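Side-chain contacts in chemotaxis transducer (Pseudomonas aeruginosa, PDB 6GCV), which senses nitrate by binding it directly in its PilJ-type domain and probably relays the signal to control chemotaxis: residues I21-A26 and R72-M77; A53-Y58 and Q91-Y96. One frame throughout, in Å; residues are numbered along the deposited sequence.

Interaction 1. Residues I21-A26 and R72-M77; sequences INVAGA and RNVSRM. With ACT (acetate ion), chain F.
Arg-72 NH1, on a guanidinium that lies against Val-23, is gripped by two groups of helix 48-67. It forms a salt bridge with Asp-64 OD2 and a hydrogen bond with Ser-61 OG. At another edge of the same group, Arg-72 NE donates to OXT of an acetate ion at 2.8 Å. This bond is nearly straight (169°), and OXT lies in the guanidinium plane. The acetate probably comes from the crystallisation liquor. Arg-72 gets there with CG trans to its own backbone N (chi1 -162°) and an extended chain out to NE.

The contact with helix 18-42 is made over a face of the guanidinium. Val-23 CG2 sits over the centre of the group, 3.8 Å above the plane. Its nearest guanidinium atom is Arg-72 CZ, at 3.9 Å. The other branch, Val-23 CG1, comes to 4.0 Å from Arg-72 NH1. Val-23 CG2 also meets Val-74 CG2 at 3.9 Å, with the two valine side chains crossing at about a right angle. Val-74 packs on Leu-65 as well, and Val-23 on Ser-61.

The contact joins the first helix of the bundle to the loop between helix 48-67 and helix 80-103. The turn at Asn-73 and Val-74, set opposite Asn-69, fits a G1 beta bulge, with left-handed backbone angles at Asn-73. NE and NH1 of Arg-72 take polar partners, while one face of the guanidinium takes a methyl group of Val-23. The Asp-64 carboxylate probably offsets the charge of the guanidinium, which also lies close to Arg-60, while the touch with Val-23 is van der Waals packing.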
loop_
_atom_site.group_PDB
_atom_site.type_symbol
_atom_site.label_atom_id
_atom_site.label_comp_id
_atom_site.label_asym_id
_atom_site.label_seq_id
_atom_site.Cartn_x
_atom_site.Cartn_y
_atom_site.Cartn_z
ATOM N N ILE A 21 -11.613 3.833 -7.881
ATOM C CA ILE A 21 -11.196 2.629 -7.172
ATOM C C ILE A 21 -9.661 2.601 -6.993
ATOM O O ILE A 21 -9.154 2.175 -5.959
ATOM C CB ILE A 21 -11.732 1.350 -7.857
ATOM C CG1 ILE A 21 -13.262 1.336 -7.890
ATOM C CG2 ILE A 21 -11.198 0.093 -7.180
ATOM C CD1 ILE A 21 -13.923 1.362 -6.536
ATOM N N ASN A 22 -8.934 3.068 -8.000
ATOM C CA ASN A 22 -7.480 3.174 -7.900
ATOM C C ASN A 22 -7.043 4.065 -6.745
ATOM O O ASN A 22 -6.167 3.699 -5.954
ATOM C CB ASN A 22 -6.867 3.675 -9.200
ATOM C CG ASN A 22 -5.365 3.710 -9.154
ATOM O OD1 ASN A 22 -4.745 2.729 -8.749
ATOM N ND2 ASN A 22 -4.772 4.837 -9.509
ATOM N N VAL A 23 -7.676 5.237 -6.637
ATOM C CA VAL A 23 -7.333 6.190 -5.602
ATOM C C VAL A 23 -7.653 5.624 -4.216
ATOM O O VAL A 23 -6.848 5.746 -3.285
ATOM C CB VAL A 23 -8.018 7.536 -5.885
ATOM C CG1 VAL A 23 -8.044 8.445 -4.686
ATOM C CG2 VAL A 23 -7.347 8.220 -7.060
ATOM N N ALA A 24 -8.811 4.986 -4.090
ATOM C CA ALA A 24 -9.154 4.379 -2.808
ATOM C C ALA A 24 -8.157 3.243 -2.448
ATOM O O ALA A 24 -7.711 3.131 -1.319
ATOM C CB ALA A 24 -10.590 3.872 -2.839
ATOM N N GLY A 25 -7.844 2.376 -3.421
ATOM C CA GLY A 25 -6.890 1.327 -3.150
ATOM C C GLY A 25 -5.527 1.867 -2.752
ATOM O O GLY A 25 -4.902 1.346 -1.803
ATOM N N ALA A 26 -5.079 2.918 -3.429
ATOM C CA ALA A 26 -3.771 3.491 -3.130
ATOM C C ALA A 26 -3.693 4.033 -1.702
ATOM O O ALA A 26 -2.599 4.110 -1.157
ATOM C CB ALA A 26 -3.386 4.540 -4.154
ATOM N N ARG A 72 -9.562 15.066 -11.633
ATOM C CA ARG A 72 -8.838 13.836 -11.354
ATOM C C ARG A 72 -9.632 12.573 -11.708
ATOM O O ARG A 72 -9.113 11.462 -11.638
ATOM C CB ARG A 72 -8.463 13.800 -9.880
ATOM C CG ARG A 72 -7.361 12.825 -9.552
ATOM C CD ARG A 72 -7.049 12.819 -8.061
ATOM N NE ARG A 72 -5.907 11.961 -7.791
ATOM C CZ ARG A 72 -5.511 11.575 -6.580
ATOM N NH1 ARG A 72 -6.191 11.930 -5.504
ATOM N NH2 ARG A 72 -4.478 10.769 -6.448
ATOM N N ASN A 73 -10.889 12.749 -12.091
ATOM C CA ASN A 73 -11.771 11.635 -12.436
ATOM C C ASN A 73 -12.028 10.728 -11.238
ATOM O O ASN A 73 -11.995 9.480 -11.368
ATOM C CB ASN A 73 -11.245 10.850 -13.641
ATOM C CG ASN A 73 -12.295 9.995 -14.297
ATOM O OD1 ASN A 73 -11.961 9.030 -14.986
ATOM N ND2 ASN A 73 -13.569 10.310 -14.068
ATOM N N VAL A 74 -12.234 11.349 -10.086
ATOM C CA VAL A 74 -12.636 10.640 -8.884
ATOM C C VAL A 74 -14.078 10.994 -8.596
ATOM O O VAL A 74 -14.416 12.164 -8.389
ATOM C CB VAL A 74 -11.745 10.991 -7.672
ATOM C CG1 VAL A 74 -12.266 10.366 -6.391
ATOM C CG2 VAL A 74 -10.304 10.551 -7.913
ATOM N N SER A 75 -14.924 9.979 -8.581
ATOM C CA SER A 75 -16.361 10.119 -8.307
ATOM C C SER A 75 -16.638 10.236 -6.801
ATOM O O SER A 75 -16.041 9.515 -6.015
ATOM C CB SER A 75 -17.099 8.859 -8.842
ATOM O OG SER A 75 -16.732 8.527 -10.195
ATOM N N ARG A 76 -17.585 11.089 -6.398
ATOM C CA ARG A 76 -18.067 11.060 -5.013
ATOM C C ARG A 76 -19.089 9.937 -4.977
ATOM O O ARG A 76 -19.992 9.882 -5.805
ATOM C CB ARG A 76 -18.712 12.390 -4.593
ATOM C CG ARG A 76 -19.229 12.383 -3.149
ATOM C CD ARG A 76 -19.981 13.650 -2.790
ATOM N NE ARG A 76 -21.070 13.954 -3.712
ATOM C CZ ARG A 76 -22.311 13.477 -3.620
ATOM N NH1 ARG A 76 -22.670 12.658 -2.634
ATOM N NH2 ARG A 76 -23.209 13.836 -4.531
ATOM N N MET A 77 -18.993 9.053 -3.991
ATOM C CA MET A 77 -19.946 7.990 -3.828
ATOM C C MET A 77 -20.737 8.288 -2.575
ATOM O O MET A 77 -20.212 8.229 -1.464
ATOM C CB MET A 77 -19.264 6.636 -3.750
ATOM C CG MET A 77 -18.450 6.283 -4.975
ATOM S SD MET A 77 -17.749 4.587 -4.940
ATOM C CE MET A 77 -19.222 3.627 -5.323
HETATM C C ACT F . -3.174 12.029 -9.784
HETATM O O ACT F . -2.048 11.524 -9.573
HETATM O OXT ACT F . -4.198 11.323 -9.960
HETATM C CH3 ACT F . -3.302 13.530 -9.804
#

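Interaction 2. Residues A53-Y58 and Q91-Y96; sequences ATIAQY and QIWGRY
The rings of Tyr-58 and Trp-93 lie face to face in an offset stack. The centroid of the tyrosine ring and that of the six-membered indole ring are 4.1 Å apart. The planes are not quite parallel but open at 29°. Tyr-58 CE1 sits over the centre of the indole, 3.4 Å above its plane, and its closest atom there is Trp-93 CD2 at 3.5 Å. Seen from the other ring, Trp-93 CE3 lies over the Tyr-58 face but is shifted toward the rim.

The two side chains run past each other in opposite directions. The far end of the tyrosine therefore reaches the root of the tryptophan, with Tyr-58 OH 3.9 Å from Trp-93 CB. Both rings extend from their helices with CG opposite the backbone N (chi1 174° in Tyr-58, 164° in Trp-93), which carries each across the gap between the backbones.

Ile-55, one helical turn before Tyr-58, touches the edge of the indole rather than a face. Its CG2 lies in the plane of the ring, 4.0 Å from Trp-93 CZ2 and 4.1 Å from Trp-93 CH2.

The contact joins helix 48-67 to helix 80-103, the second and third helices of the four-helix bundle that forms this PilJ-type domain. Met-34 of helix 18-42 packs on both stacked rings, and Leu-126 of helix 112-137 packs on Tyr-58. All four helices thus contribute to this buried layer.

The Trp-93 indole N-H has a polar partner: NE1 makes a weak hydrogen bond to Glu-59 OE2. On the same helix as Trp-93, Tyr-96 turns a ring edge toward Trp-93 CE3 and hydrogen-bonds through OH to Ser-31 O and Ser-119 OG.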
loop_
_atom_site.group_PDB
_atom_site.type_symbol
_atom_site.label_atom_id
_atom_site.label_comp_id
_atom_site.label_asym_id
_atom_site.label_seq_id
_atom_site.Cartn_x
_atom_site.Cartn_y
_atom_site.Cartn_z
ATOM N N ALA A 53 5.150 14.562 2.120
ATOM C CA ALA A 53 4.549 14.381 0.806
ATOM C C ALA A 53 3.599 13.188 0.760
ATOM O O ALA A 53 2.537 13.242 0.119
ATOM C CB ALA A 53 5.639 14.258 -0.228
ATOM N N THR A 54 3.972 12.093 1.420
ATOM C CA THR A 54 3.109 10.902 1.452
ATOM C C THR A 54 1.804 11.173 2.199
ATOM O O THR A 54 0.709 10.799 1.748
ATOM C CB THR A 54 3.858 9.700 2.064
ATOM O OG1 THR A 54 5.072 9.530 1.316
ATOM C CG2 THR A 54 3.025 8.472 2.007
ATOM N N ILE A 55 1.915 11.843 3.342
ATOM C CA ILE A 55 0.739 12.240 4.106
ATOM C C ILE A 55 -0.155 13.152 3.250
ATOM O O ILE A 55 -1.368 12.977 3.227
ATOM C CB ILE A 55 1.145 12.912 5.423
ATOM C CG1 ILE A 55 1.794 11.879 6.351
ATOM C CG2 ILE A 55 -0.040 13.594 6.079
ATOM C CD1 ILE A 55 2.395 12.440 7.596
ATOM N N ALA A 56 0.443 14.085 2.518
ATOM C CA ALA A 56 -0.322 14.987 1.657
ATOM C C ALA A 56 -1.042 14.237 0.556
ATOM O O ALA A 56 -2.198 14.537 0.248
ATOM C CB ALA A 56 0.562 16.074 1.069
ATOM N N GLN A 57 -0.396 13.219 -0.018
ATOM C CA GLN A 57 -1.087 12.407 -1.049
ATOM C C GLN A 57 -2.322 11.720 -0.448
ATOM O O GLN A 57 -3.401 11.674 -1.076
ATOM C CB GLN A 57 -0.145 11.382 -1.651
ATOM C CG GLN A 57 0.948 11.905 -2.529
ATOM C CD GLN A 57 0.505 12.353 -3.901
ATOM O OE1 GLN A 57 -0.675 12.354 -4.278
ATOM N NE2 GLN A 57 1.487 12.772 -4.670
ATOM N N TYR A 58 -2.161 11.146 0.738
ATOM C CA TYR A 58 -3.274 10.489 1.405
ATOM C C TYR A 58 -4.419 11.477 1.646
ATOM O O TYR A 58 -5.594 11.190 1.390
ATOM C CB TYR A 58 -2.824 9.833 2.722
ATOM C CG TYR A 58 -3.974 9.251 3.514
ATOM C CD1 TYR A 58 -4.788 10.029 4.278
ATOM C CD2 TYR A 58 -4.307 7.920 3.396
ATOM C CE1 TYR A 58 -5.924 9.528 4.871
ATOM C CE2 TYR A 58 -5.408 7.384 4.056
ATOM C CZ TYR A 58 -6.222 8.213 4.784
ATOM O OH TYR A 58 -7.356 7.702 5.395
ATOM N N GLN A 91 -11.741 9.112 11.385
ATOM C CA GLN A 91 -11.469 9.211 12.824
ATOM C C GLN A 91 -10.200 8.444 13.186
ATOM O O GLN A 91 -9.386 8.934 13.980
ATOM C CB GLN A 91 -12.685 8.776 13.634
ATOM C CG GLN A 91 -13.866 9.787 13.479
ATOM C CD GLN A 91 -13.520 11.281 13.794
ATOM O OE1 GLN A 91 -13.202 11.613 14.942
ATOM N NE2 GLN A 91 -13.618 12.188 12.779
ATOM N N ILE A 92 -10.008 7.266 12.597
ATOM C CA ILE A 92 -8.797 6.474 12.846
ATOM C C ILE A 92 -7.592 7.218 12.283
ATOM O O ILE A 92 -6.545 7.352 12.932
ATOM C CB ILE A 92 -8.901 5.076 12.211
ATOM C CG1 ILE A 92 -10.041 4.292 12.879
ATOM C CG2 ILE A 92 -7.585 4.296 12.279
ATOM C CD1 ILE A 92 -10.482 3.120 12.046
ATOM N N TRP A 93 -7.741 7.761 11.080
ATOM C CA TRP A 93 -6.675 8.516 10.440
ATOM C C TRP A 93 -6.176 9.665 11.314
ATOM O O TRP A 93 -4.974 9.866 11.456
ATOM C CB TRP A 93 -7.144 9.025 9.061
ATOM C CG TRP A 93 -6.269 10.104 8.509
ATOM C CD1 TRP A 93 -6.591 11.386 8.312
ATOM C CD2 TRP A 93 -4.909 9.978 8.155
ATOM N NE1 TRP A 93 -5.512 12.081 7.828
ATOM C CE2 TRP A 93 -4.458 11.220 7.732
ATOM C CE3 TRP A 93 -4.023 8.903 8.108
ATOM C CZ2 TRP A 93 -3.167 11.425 7.305
ATOM C CZ3 TRP A 93 -2.746 9.132 7.689
ATOM C CH2 TRP A 93 -2.331 10.379 7.302
ATOM N N GLY A 94 -7.076 10.439 11.913
ATOM C CA GLY A 94 -6.610 11.538 12.760
ATOM C C GLY A 94 -5.684 11.088 13.864
ATOM O O GLY A 94 -4.664 11.723 14.148
ATOM N N ARG A 95 -6.018 9.984 14.501
ATOM C CA ARG A 95 -5.185 9.457 15.574
ATOM C C ARG A 95 -3.880 8.891 15.035
ATOM O O ARG A 95 -2.822 9.081 15.620
ATOM C CB ARG A 95 -5.962 8.412 16.377
ATOM C CG ARG A 95 -7.123 9.018 17.173
ATOM C CD ARG A 95 -7.909 7.986 17.958
ATOM N NE ARG A 95 -8.886 7.247 17.154
ATOM C CZ ARG A 95 -10.150 7.628 16.934
ATOM N NH1 ARG A 95 -10.607 8.775 17.418
ATOM N NH2 ARG A 95 -10.959 6.868 16.200
ATOM N N TYR A 96 -3.944 8.200 13.915
ATOM C CA TYR A 96 -2.736 7.629 13.293
ATOM C C TYR A 96 -1.779 8.714 12.861
ATOM O O TYR A 96 -0.554 8.596 13.051
ATOM C CB TYR A 96 -3.161 6.783 12.092
ATOM C CG TYR A 96 -2.062 6.038 11.370
ATOM C CD1 TYR A 96 -1.303 5.056 12.011
ATOM C CD2 TYR A 96 -1.804 6.284 10.057
ATOM C CE1 TYR A 96 -0.328 4.345 11.308
ATOM C CE2 TYR A 96 -0.859 5.570 9.338
ATOM C CZ TYR A 96 -0.144 4.579 9.953
ATOM O OH TYR A 96 0.747 3.784 9.242
#

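How the interactions relate
Interactions 1 and 2 have centres 16 Å apart, and their nearest atoms are about 5 Å apart without touching. Helix 48-67 connects them: it supplies 53-58 to interaction 2, and its later turns border interaction 1. Along the chain the segments alternate. Interaction 2 lies near the middle of the bundle, whereas interaction 1 is nearer one end and beside the dimer interface, where Asn-22 OD1 bonds to Arg-28 NH1 of the second subunit. The sodium ion, held by Glu-37 and Asp-47, belongs to neither contact. It is about 10 Å from the side chain of Ile-55, and Thr-54 hydrogen-bonds to its ligand Glu-37.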